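Local coordinates for protein putative NAD-dependent epimerase/dehydratase (Bacillus halodurans, PDB 3E8X) that is of unknown function but binds NADP and is probably an NAD(P)-dependent epimerase, dehydratase or related oxidoreductase, at residues Ser130-Val135 / Pro170-Asn175; Pro186-Ile191 / Thr217-Asn222; Ile123-Met128 / Asp164-Arg169. One frame throughout, in Å; residues are numbered along the deposited sequence.

Interaction 1 of 3, residues Ser130-Val135 / Pro170-Asn175. With NAP (NADP nicotinamide-adenine-dinucleotide phosphate), chain B.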
loop_
_atom_site.group_PDB
_atom_site.type_symbol
_atom_site.label_atom_id
_atom_site.label_comp_id
_atom_site.label_asym_id
_atom_site.label_seq_id
_atom_site.Cartn_x
_atom_site.Cartn_y
_atom_site.Cartn_z
ATOM N N SER A 130 -2.915 -1.492 14.813
ATOM C CA SER A 130 -3.591 -0.926 13.699
ATOM C C SER A 130 -4.563 0.161 14.187
ATOM O O SER A 130 -4.209 0.982 15.033
ATOM C CB SER A 130 -4.309 -2.061 12.948
ATOM O OG SER A 130 -4.885 -1.601 11.775
ATOM N N SER A 131 -5.751 0.217 13.595
ATOM C CA SER A 131 -6.756 1.248 13.902
ATOM C C SER A 131 -8.145 0.777 13.447
ATOM O O SER A 131 -8.263 0.041 12.472
ATOM C CB SER A 131 -6.393 2.568 13.193
ATOM O OG SER A 131 -7.285 3.660 13.451
ATOM N N VAL A 132 -9.196 1.202 14.163
ATOM C CA VAL A 132 -10.553 1.211 13.571
ATOM C C VAL A 132 -10.557 2.179 12.369
ATOM O O VAL A 132 -9.692 3.080 12.239
ATOM C CB VAL A 132 -11.671 1.653 14.597
ATOM C CG1 VAL A 132 -11.663 0.754 15.824
ATOM C CG2 VAL A 132 -11.486 3.140 14.977
ATOM N N GLY A 133 -11.528 2.000 11.490
ATOM C CA GLY A 133 -11.564 2.759 10.255
ATOM C C GLY A 133 -11.026 1.972 9.062
ATOM O O GLY A 133 -11.099 2.424 7.921
ATOM N N THR A 134 -10.459 0.795 9.324
ATOM C CA THR A 134 -9.699 0.065 8.325
ATOM C C THR A 134 -10.552 -0.949 7.577
ATOM O O THR A 134 -10.221 -1.324 6.482
ATOM C CB THR A 134 -8.483 -0.624 8.948
ATOM O OG1 THR A 134 -8.914 -1.289 10.142
ATOM C CG2 THR A 134 -7.412 0.400 9.261
ATOM N N VAL A 135 -11.664 -1.368 8.158
ATOM C CA VAL A 135 -12.586 -2.284 7.448
ATOM C C VAL A 135 -13.171 -1.614 6.206
ATOM O O VAL A 135 -13.371 -2.252 5.162
ATOM C CB VAL A 135 -13.703 -2.815 8.405
ATOM C CG1 VAL A 135 -14.791 -3.500 7.632
ATOM C CG2 VAL A 135 -13.085 -3.780 9.437
ATOM N N PRO A 170 -7.283 -0.348 17.810
ATOM C CA PRO A 170 -7.905 0.564 18.759
ATOM C C PRO A 170 -8.790 1.599 18.090
ATOM O O PRO A 170 -8.536 1.995 16.942
ATOM C CB PRO A 170 -6.731 1.257 19.460
ATOM C CG PRO A 170 -5.502 0.718 18.880
ATOM C CD PRO A 170 -5.828 -0.190 17.751
ATOM N N GLY A 171 -9.819 2.023 18.821
ATOM C CA GLY A 171 -10.548 3.268 18.565
ATOM C C GLY A 171 -9.670 4.507 18.702
ATOM O O GLY A 171 -8.451 4.402 18.926
ATOM N N PRO A 172 -10.281 5.699 18.575
ATOM C CA PRO A 172 -9.629 6.984 18.834
ATOM C C PRO A 172 -8.839 6.942 20.145
ATOM O O PRO A 172 -9.373 6.496 21.143
ATOM C CB PRO A 172 -10.819 7.951 18.945
ATOM C CG PRO A 172 -11.865 7.338 17.982
ATOM C CD PRO A 172 -11.715 5.862 18.220
ATOM N N LEU A 173 -7.579 7.354 20.133
ATOM C CA LEU A 173 -6.734 7.218 21.301
ATOM C C LEU A 173 -6.892 8.420 22.220
ATOM O O LEU A 173 -7.123 9.536 21.764
ATOM C CB LEU A 173 -5.266 7.020 20.883
ATOM C CG LEU A 173 -4.919 5.791 20.048
ATOM C CD1 LEU A 173 -3.485 5.856 19.568
ATOM C CD2 LEU A 173 -5.164 4.501 20.855
ATOM N N SER A 174 -6.810 8.178 23.532
ATOM C CA SER A 174 -6.838 9.242 24.508
ATOM C C SER A 174 -5.643 9.107 25.449
ATOM O O SER A 174 -5.006 8.070 25.517
ATOM C CB SER A 174 -8.197 9.244 25.259
ATOM O OG SER A 174 -8.105 8.813 26.590
ATOM N N ASN A 175 -5.351 10.177 26.166
ATOM C CA ASN A 175 -4.295 10.207 27.164
ATOM C C ASN A 175 -4.791 10.209 28.605
ATOM O O ASN A 175 -4.006 10.510 29.520
ATOM C CB ASN A 175 -3.346 11.380 26.905
ATOM C CG ASN A 175 -2.589 11.205 25.617
ATOM O OD1 ASN A 175 -1.937 10.156 25.388
ATOM N ND2 ASN A 175 -2.679 12.216 24.731
HETATM P PA NAP B . 3.294 7.914 18.433
HETATM O O1A NAP B . 3.325 8.856 17.225
HETATM O O2A NAP B . 3.396 8.483 19.832
HETATM O O5B NAP B . 4.412 6.778 18.145
HETATM C C5B NAP B . 5.067 6.606 16.875
HETATM C C4B NAP B . 6.541 6.227 17.006
HETATM O O4B NAP B . 6.993 5.849 15.693
HETATM C C3B NAP B . 7.485 7.358 17.490
HETATM O O3B NAP B . 8.222 7.038 18.684
HETATM C C2B NAP B . 8.476 7.543 16.353
HETATM O O2B NAP B . 9.845 7.833 16.728
HETATM C C1B NAP B . 8.376 6.181 15.647
HETATM N N9A NAP B . 8.955 6.278 14.282
HETATM C C8A NAP B . 8.661 7.198 13.350
HETATM N N7A NAP B . 9.431 6.979 12.267
HETATM C C5A NAP B . 10.206 5.908 12.534
HETATM C C6A NAP B . 11.187 5.214 11.817
HETATM N N6A NAP B . 11.513 5.601 10.566
HETATM N N1A NAP B . 11.835 4.165 12.374
HETATM C C2A NAP B . 11.522 3.782 13.613
HETATM N N3A NAP B . 10.584 4.426 14.337
HETATM C C4A NAP B . 9.910 5.486 13.816
HETATM O O3 NAP B . 1.891 7.076 18.339
HETATM P PN NAP B . 1.020 6.417 19.553
HETATM O O1N NAP B . 0.080 7.487 20.034
HETATM O O2N NAP B . 2.001 5.637 20.401
HETATM O O5D NAP B . -0.006 5.424 18.820
HETATM C C5D NAP B . 0.415 4.149 18.350
HETATM C C4D NAP B . -0.259 3.910 17.010
HETATM O O4D NAP B . -1.680 3.860 17.139
HETATM C C3D NAP B . 0.033 5.037 16.029
HETATM O O3D NAP B . 1.289 4.778 15.385
HETATM C C2D NAP B . -1.216 5.087 15.143
HETATM O O2D NAP B . -1.005 4.538 13.860
HETATM C C1D NAP B . -2.275 4.237 15.884
HETATM N N1N NAP B . -3.605 4.886 16.105
HETATM C C2N NAP B . -3.731 6.172 16.514
HETATM C C3N NAP B . -5.011 6.729 16.724
HETATM C C7N NAP B . -5.209 8.146 17.217
HETATM O O7N NAP B . -6.313 8.460 17.699
HETATM N N7N NAP B . -4.170 8.996 17.171
HETATM C C4N NAP B . -6.144 5.943 16.507
HETATM C C5N NAP B . -5.985 4.631 16.095
HETATM C C6N NAP B . -4.706 4.135 15.908
HETATM P P2B NAP B . 10.364 9.232 17.403
HETATM O O1X NAP B . 10.193 9.066 18.889
HETATM O O2X NAP B . 11.834 9.305 16.999
HETATM O O3X NAP B . 9.435 10.276 16.822
HETATM O O HOH W 1 -6.943 4.350 16.631
#
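Val-132 sits against Pro-170 and Gly-171, and loop 130-135 and the end of strand 164-174 both reach the nicotinamide end of NADP. The Val-132 N donates to Pro-170 O at 3.0 Å. The bond is nearly straight at 171°, but the N-H arrives from above the carbonyl plane. Both Val-132 methyls pack against the Pro-170/Gly-171 backbone. CG1 approaches Pro-170 O at 3.5 Å, while CG2 rests on Gly-171 CA at 3.7 Å, with the Pro-172 ring a little further off. Pro-170 CD lies 3.4 Å from Ser-130 O.

Ser-131 turns its side chain to the cofactor. Its OG is anti to the backbone N (chi1 -178°), which puts it 3.1 Å from C5N of the nicotinamide ring. The same OG donates to Val-132 O at 2.8 Å, on a lone pair. Ser-130 OG is instead taken by Asp-155. On the strand side, Leu-173 N donates a hydrogen bond to O7N of the NADP carboxamide at 3.0 Å. The Leu-173 side chain lies over one face of the nicotinamide ring, CG 3.5 Å from C3N.

The backbone N-H should limit carboxamide rotation, while Leu-173 and Ser-131 pack against the ring, consistent with a short-chain dehydrogenase/reductase cofactor site.

Interaction 2 of 3, residues Pro186-Ile191 / Thr217-Asn222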
loop_
_atom_site.group_PDB
_atom_site.type_symbol
_atom_site.label_atom_id
_atom_site.label_comp_id
_atom_site.label_asym_id
_atom_site.label_seq_id
_atom_site.Cartn_x
_atom_site.Cartn_y
_atom_site.Cartn_z
ATOM N N PRO A 186 -15.162 -8.045 16.487
ATOM C CA PRO A 186 -14.493 -8.174 15.191
ATOM C C PRO A 186 -14.598 -6.895 14.382
ATOM O O PRO A 186 -13.718 -6.584 13.602
ATOM C CB PRO A 186 -15.256 -9.295 14.482
ATOM C CG PRO A 186 -16.279 -9.771 15.418
ATOM C CD PRO A 186 -16.152 -9.101 16.726
ATOM N N HIS A 187 -15.728 -6.212 14.546
ATOM C CA HIS A 187 -15.987 -4.982 13.900
ATOM C C HIS A 187 -17.234 -4.297 14.480
ATOM O O HIS A 187 -18.348 -4.789 14.315
ATOM C CB HIS A 187 -16.157 -5.227 12.397
ATOM C CG HIS A 187 -16.489 -3.990 11.625
ATOM N ND1 HIS A 187 -15.737 -2.845 11.718
ATOM C CD2 HIS A 187 -17.496 -3.716 10.763
ATOM C CE1 HIS A 187 -16.256 -1.918 10.928
ATOM N NE2 HIS A 187 -17.319 -2.423 10.332
ATOM N N PHE A 188 -17.059 -3.152 15.124
ATOM C CA PHE A 188 -18.179 -2.424 15.667
ATOM C C PHE A 188 -18.945 -1.746 14.534
ATOM O O PHE A 188 -18.337 -1.238 13.571
ATOM C CB PHE A 188 -17.689 -1.344 16.610
ATOM C CG PHE A 188 -17.081 -1.852 17.879
ATOM C CD1 PHE A 188 -17.884 -2.339 18.896
ATOM C CD2 PHE A 188 -15.702 -1.749 18.097
ATOM C CE1 PHE A 188 -17.329 -2.777 20.086
ATOM C CE2 PHE A 188 -15.146 -2.195 19.282
ATOM C CZ PHE A 188 -15.950 -2.703 20.268
ATOM N N SER A 189 -20.270 -1.751 14.642
ATOM C CA SER A 189 -21.140 -1.092 13.670
ATOM C C SER A 189 -21.155 0.398 13.875
ATOM O O SER A 189 -21.512 1.121 12.967
ATOM C CB SER A 189 -22.565 -1.626 13.771
ATOM O OG SER A 189 -22.963 -1.585 15.119
ATOM N N GLU A 190 -20.782 0.854 15.064
ATOM C CA GLU A 190 -20.415 2.254 15.277
ATOM C C GLU A 190 -19.354 2.407 16.373
ATOM O O GLU A 190 -19.198 1.533 17.224
ATOM C CB GLU A 190 -21.643 3.076 15.614
ATOM C CG GLU A 190 -22.243 2.744 16.966
ATOM C CD GLU A 190 -23.522 3.511 17.216
ATOM O OE1 GLU A 190 -23.849 4.448 16.427
ATOM O OE2 GLU A 190 -24.197 3.178 18.218
ATOM N N ILE A 191 -18.642 3.526 16.329
ATOM C CA ILE A 191 -17.605 3.855 17.298
ATOM C C ILE A 191 -18.087 5.109 18.019
ATOM O O ILE A 191 -18.211 6.169 17.403
ATOM C CB ILE A 191 -16.242 4.159 16.600
ATOM C CG1 ILE A 191 -15.769 2.961 15.772
ATOM C CG2 ILE A 191 -15.180 4.610 17.609
ATOM C CD1 ILE A 191 -15.398 1.715 16.558
ATOM N N THR A 217 -8.131 -10.761 14.450
ATOM C CA THR A 217 -8.189 -9.328 14.213
ATOM C C THR A 217 -9.393 -8.805 14.994
ATOM O O THR A 217 -10.512 -9.308 14.809
ATOM C CB THR A 217 -8.341 -8.970 12.685
ATOM O OG1 THR A 217 -7.244 -9.519 11.960
ATOM C CG2 THR A 217 -8.501 -7.413 12.432
ATOM N N PHE A 218 -9.185 -7.787 15.827
ATOM C CA PHE A 218 -10.308 -7.214 16.587
ATOM C C PHE A 218 -10.135 -5.738 16.830
ATOM O O PHE A 218 -9.012 -5.224 16.947
ATOM C CB PHE A 218 -10.552 -8.000 17.940
ATOM C CG PHE A 218 -9.434 -7.852 18.933
ATOM C CD1 PHE A 218 -9.481 -6.868 19.903
ATOM C CD2 PHE A 218 -8.288 -8.628 18.822
ATOM C CE1 PHE A 218 -8.412 -6.694 20.797
ATOM C CE2 PHE A 218 -7.224 -8.452 19.687
ATOM C CZ PHE A 218 -7.291 -7.501 20.680
ATOM N N GLU A 219 -11.277 -5.080 16.993
ATOM C CA GLU A 219 -11.338 -3.670 17.412
ATOM C C GLU A 219 -11.519 -3.575 18.946
ATOM O O GLU A 219 -12.119 -4.449 19.556
ATOM C CB GLU A 219 -12.445 -2.934 16.650
ATOM C CG GLU A 219 -12.214 -2.959 15.128
ATOM C CD GLU A 219 -13.397 -2.438 14.300
ATOM O OE1 GLU A 219 -14.344 -1.837 14.885
ATOM O OE2 GLU A 219 -13.365 -2.655 13.062
ATOM N N VAL A 220 -10.934 -2.541 19.552
ATOM C CA VAL A 220 -10.933 -2.400 21.014
ATOM C C VAL A 220 -11.188 -0.957 21.443
ATOM O O VAL A 220 -10.533 -0.032 20.942
ATOM C CB VAL A 220 -9.660 -3.055 21.674
ATOM C CG1 VAL A 220 -8.328 -2.413 21.223
ATOM C CG2 VAL A 220 -9.852 -3.140 23.217
ATOM N N LEU A 221 -12.207 -0.785 22.319
ATOM C CA LEU A 221 -12.568 0.483 22.943
ATOM C C LEU A 221 -12.473 0.350 24.459
ATOM O O LEU A 221 -12.385 -0.764 24.984
ATOM C CB LEU A 221 -14.003 0.888 22.533
ATOM C CG LEU A 221 -14.274 0.993 21.004
ATOM C CD1 LEU A 221 -15.738 1.285 20.686
ATOM C CD2 LEU A 221 -13.336 2.014 20.339
ATOM N N ASN A 222 -12.468 1.469 25.197
ATOM C CA ASN A 222 -12.706 1.353 26.651
ATOM C C ASN A 222 -14.154 0.948 26.816
ATOM O O ASN A 222 -15.003 1.286 26.007
ATOM C CB ASN A 222 -12.396 2.636 27.467
ATOM C CG ASN A 222 -10.896 2.785 27.838
ATOM O OD1 ASN A 222 -10.298 3.779 27.479
ATOM N ND2 ASN A 222 -10.311 1.816 28.584
HETATM O O HOH W 2 -11.895 -4.871 12.479
HETATM O O HOH W 3 -12.184 -8.863 12.485
HETATM O O HOH W 4 -15.833 -0.230 13.644
#
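Glu-219 reaches from its strand to the loop and receives both His-187 and Phe-188. The chain is extended beyond CG and carries the carboxylate out to the loop. There its two oxygens take different partners. His-187 ND1 donates to Glu-219 OE2 at 2.7 Å, in a nearly straight bond. That oxygen is met on the syn side, and it lies in the imidazole plane at the ring edge. The two side chains run side by side in the same direction, with ring and carboxylate planes 85° apart. OE1 accepts from Phe-188 N at 3.0 Å, from above the carboxylate plane. One water joins OE2 to Pro-186 O, and another joins OE1 to Phe-188 O.

Phe-188 points toward the strand. Its CG is anti to the carbonyl carbon (chi1 -69°), which lays the ring alongside Glu-219 and against Leu-221. The ring slides past Glu-219 in the opposite direction, CD2 3.8 Å from Glu-219 CB. Leu-221 covers one face: its CD1 lies 4.0 Å from the Phe-188 ring centroid, 17° off the normal, a CH-pi contact. The end of Ile-191 completes the apolar patch, CD1 to Leu-221 CD1 at 4.2 Å.

With an alanine at Glu-219, His-187 ND1 and Phe-188 N would probably lose their acceptor, and the imidazole would be freer to turn.

This is a His-carboxylate hydrogen bond that ties the loop after strand 181-185 to strand 216-223, in the mixed sheet of a Rossmann-like fold.

Interaction 3 of 3, residues Ile123-Met128 / Asp164-Arg169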
loop_
_atom_site.group_PDB
_atom_site.type_symbol
_atom_site.label_atom_id
_atom_site.label_comp_id
_atom_site.label_asym_id
_atom_site.label_seq_id
_atom_site.Cartn_x
_atom_site.Cartn_y
_atom_site.Cartn_z
ATOM N N ILE A 123 10.822 -15.572 13.046
ATOM C CA ILE A 123 10.160 -15.062 14.245
ATOM C C ILE A 123 8.658 -15.218 14.006
ATOM O O ILE A 123 8.103 -14.586 13.127
ATOM C CB ILE A 123 10.525 -13.589 14.498
ATOM C CG1 ILE A 123 12.031 -13.430 14.686
ATOM C CG2 ILE A 123 9.791 -13.039 15.749
ATOM C CD1 ILE A 123 12.501 -11.972 14.589
ATOM N N LYS A 124 8.003 -16.076 14.751
ATOM C CA LYS A 124 6.619 -16.462 14.432
ATOM C C LYS A 124 5.573 -15.442 14.921
ATOM O O LYS A 124 4.584 -15.197 14.259
ATOM C CB LYS A 124 6.297 -17.876 14.998
ATOM C CG LYS A 124 7.127 -18.996 14.354
ATOM C CD LYS A 124 6.434 -19.695 13.128
ATOM C CE LYS A 124 5.753 -18.771 12.016
ATOM N NZ LYS A 124 4.356 -19.306 11.710
ATOM N N ARG A 125 5.820 -14.861 16.072
ATOM C CA ARG A 125 4.810 -14.052 16.766
ATOM C C ARG A 125 4.889 -12.577 16.395
ATOM O O ARG A 125 5.916 -11.937 16.555
ATOM C CB ARG A 125 4.921 -14.291 18.276
ATOM C CG ARG A 125 3.787 -13.689 19.093
ATOM C CD ARG A 125 2.420 -14.245 18.711
ATOM N NE ARG A 125 1.334 -13.901 19.651
ATOM C CZ ARG A 125 0.114 -13.547 19.274
ATOM N NH1 ARG A 125 -0.208 -13.484 18.007
ATOM N NH2 ARG A 125 -0.802 -13.245 20.169
ATOM N N PHE A 126 3.778 -12.055 15.876
ATOM C CA PHE A 126 3.707 -10.699 15.390
ATOM C C PHE A 126 2.390 -10.035 15.839
ATOM O O PHE A 126 1.284 -10.518 15.526
ATOM C CB PHE A 126 3.842 -10.689 13.869
ATOM C CG PHE A 126 4.185 -9.343 13.279
ATOM C CD1 PHE A 126 5.442 -9.121 12.723
ATOM C CD2 PHE A 126 3.245 -8.316 13.233
ATOM C CE1 PHE A 126 5.756 -7.896 12.176
ATOM C CE2 PHE A 126 3.567 -7.068 12.695
ATOM C CZ PHE A 126 4.827 -6.863 12.162
ATOM N N ILE A 127 2.514 -8.930 16.569
ATOM C CA ILE A 127 1.352 -8.118 16.958
ATOM C C ILE A 127 1.385 -6.763 16.212
ATOM O O ILE A 127 2.333 -5.981 16.329
ATOM C CB ILE A 127 1.328 -7.856 18.508
ATOM C CG1 ILE A 127 1.813 -9.119 19.298
ATOM C CG2 ILE A 127 -0.058 -7.254 18.964
ATOM C CD1 ILE A 127 1.008 -10.336 19.082
HETATM N N MSE A 128 0.346 -6.524 15.417
HETATM C CA MSE A 128 0.139 -5.288 14.733
HETATM C C MSE A 128 -0.770 -4.356 15.546
HETATM O O MSE A 128 -1.855 -4.736 15.990
HETATM C CB MSE A 128 -0.504 -5.569 13.393
HETATM C CG MSE A 128 -1.019 -4.350 12.690
HETATM SE SE MSE A 128 0.541 -3.351 12.086
HETATM C CE MSE A 128 1.147 -4.382 10.598
ATOM N N ASP A 164 2.304 -15.924 13.038
ATOM C CA ASP A 164 1.301 -16.156 14.066
ATOM C C ASP A 164 0.889 -14.783 14.581
ATOM O O ASP A 164 1.411 -14.299 15.583
ATOM C CB ASP A 164 1.881 -16.989 15.194
ATOM C CG ASP A 164 2.043 -18.443 14.845
ATOM O OD1 ASP A 164 1.447 -18.929 13.852
ATOM O OD2 ASP A 164 2.783 -19.104 15.603
ATOM N N TYR A 165 -0.046 -14.169 13.885
ATOM C CA TYR A 165 -0.304 -12.751 14.064
ATOM C C TYR A 165 -1.486 -12.514 14.976
ATOM O O TYR A 165 -2.336 -13.370 15.140
ATOM C CB TYR A 165 -0.513 -12.019 12.712
ATOM C CG TYR A 165 -1.778 -12.389 11.950
ATOM C CD1 TYR A 165 -2.991 -11.775 12.237
ATOM C CD2 TYR A 165 -1.758 -13.348 10.922
ATOM C CE1 TYR A 165 -4.160 -12.109 11.550
ATOM C CE2 TYR A 165 -2.953 -13.697 10.233
ATOM C CZ TYR A 165 -4.126 -13.054 10.543
ATOM O OH TYR A 165 -5.295 -13.383 9.887
ATOM N N THR A 166 -1.531 -11.313 15.543
ATOM C CA THR A 166 -2.772 -10.739 16.109
ATOM C C THR A 166 -2.739 -9.272 15.708
ATOM O O THR A 166 -1.702 -8.608 15.858
ATOM C CB THR A 166 -2.827 -10.843 17.662
ATOM O OG1 THR A 166 -2.679 -12.205 18.064
ATOM C CG2 THR A 166 -4.171 -10.289 18.171
ATOM N N ILE A 167 -3.869 -8.807 15.192
ATOM C CA ILE A 167 -4.111 -7.401 14.813
ATOM C C ILE A 167 -5.141 -6.759 15.774
ATOM O O ILE A 167 -6.310 -7.205 15.910
ATOM C CB ILE A 167 -4.625 -7.210 13.342
ATOM C CG1 ILE A 167 -3.640 -7.812 12.297
ATOM C CG2 ILE A 167 -4.858 -5.739 13.026
ATOM C CD1 ILE A 167 -4.283 -8.151 10.923
ATOM N N VAL A 168 -4.625 -5.744 16.467
ATOM C CA VAL A 168 -5.362 -4.925 17.453
ATOM C C VAL A 168 -5.687 -3.600 16.788
ATOM O O VAL A 168 -4.794 -2.857 16.425
ATOM C CB VAL A 168 -4.503 -4.709 18.728
ATOM C CG1 VAL A 168 -5.329 -4.061 19.869
ATOM C CG2 VAL A 168 -3.910 -6.064 19.165
ATOM N N ARG A 169 -6.983 -3.322 16.649
ATOM C CA ARG A 169 -7.468 -2.078 16.055
ATOM C C ARG A 169 -8.096 -1.184 17.124
ATOM O O ARG A 169 -9.309 -1.246 17.346
ATOM C CB ARG A 169 -8.483 -2.406 14.936
ATOM C CG ARG A 169 -7.818 -3.064 13.747
ATOM C CD ARG A 169 -8.783 -3.652 12.745
ATOM N NE ARG A 169 -8.064 -3.937 11.510
ATOM C CZ ARG A 169 -8.606 -4.448 10.413
ATOM N NH1 ARG A 169 -9.882 -4.772 10.361
ATOM N NH2 ARG A 169 -7.858 -4.585 9.334
#
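Strands 125-129 and 164-174 are parallel neighbours in the central sheet, joined by helix 145-160 as a beta-alpha-beta unit of the Rossmann-like fold. The segment axes pass 4.7 Å apart at 14°. The backbone ladder runs from Asp-164 N to Lys-124 O, through Thr-166 N to Phe-126 O and Met-128 N to Thr-166 O, to Val-168 N on Met-128 O.

On the face under helix 145-160 selenomethionine Met-128 lies beside Ile-167, CB to CG1 at 4.0 Å. Phe-126 and Tyr-165 share that face and touch Leu-158 of the helix. On the other face Ile-127 CG2 meets Val-168 CG2 at 4.0 Å. At the exposed start Lys-124 NZ makes a long salt bridge of 3.6 Å to Asp-164 OD1, and is hydrogen-bonded to Ser-162 O.

Arg-125 ties the two strands by its side chain. CG is anti to the backbone N (chi1 -171°) and the chain bends at chi2, which swings the guanidinium across to the partner strand. NE and NH2 also bind Val-208 O and Leu-207 O. Asp-164 O takes NH1 and Phe-126 N from opposite faces of its plane. NH1 and NH2 grip one atom end-on, Thr-166 OG1, at 2.8 and 3.0 Å.

In the fold
All three contacts reach one mixed sheet. Interactions 1 and 3 share strand 164-174, and interaction 2 uses its neighbour 216-223. Interaction 3 pairs the first half of strand 164-174 with strand 125-129. Interaction 1 lies just past the C-terminal ends of that pairing, at the cofactor. Their centres are about 16 Å apart, and their segments alternate along the chain. Interaction 2 comes later in the sequence and joins loop 186-191 to strand 216-223. Its centre is about 9 Å from that of interaction 1 and 17 Å from interaction 3's. Gly-171 N probably bonds to Val-220 O, and Phe-218 O to Arg-169 N. The sheet thus links the buried core to the NADP pocket and an outer loop.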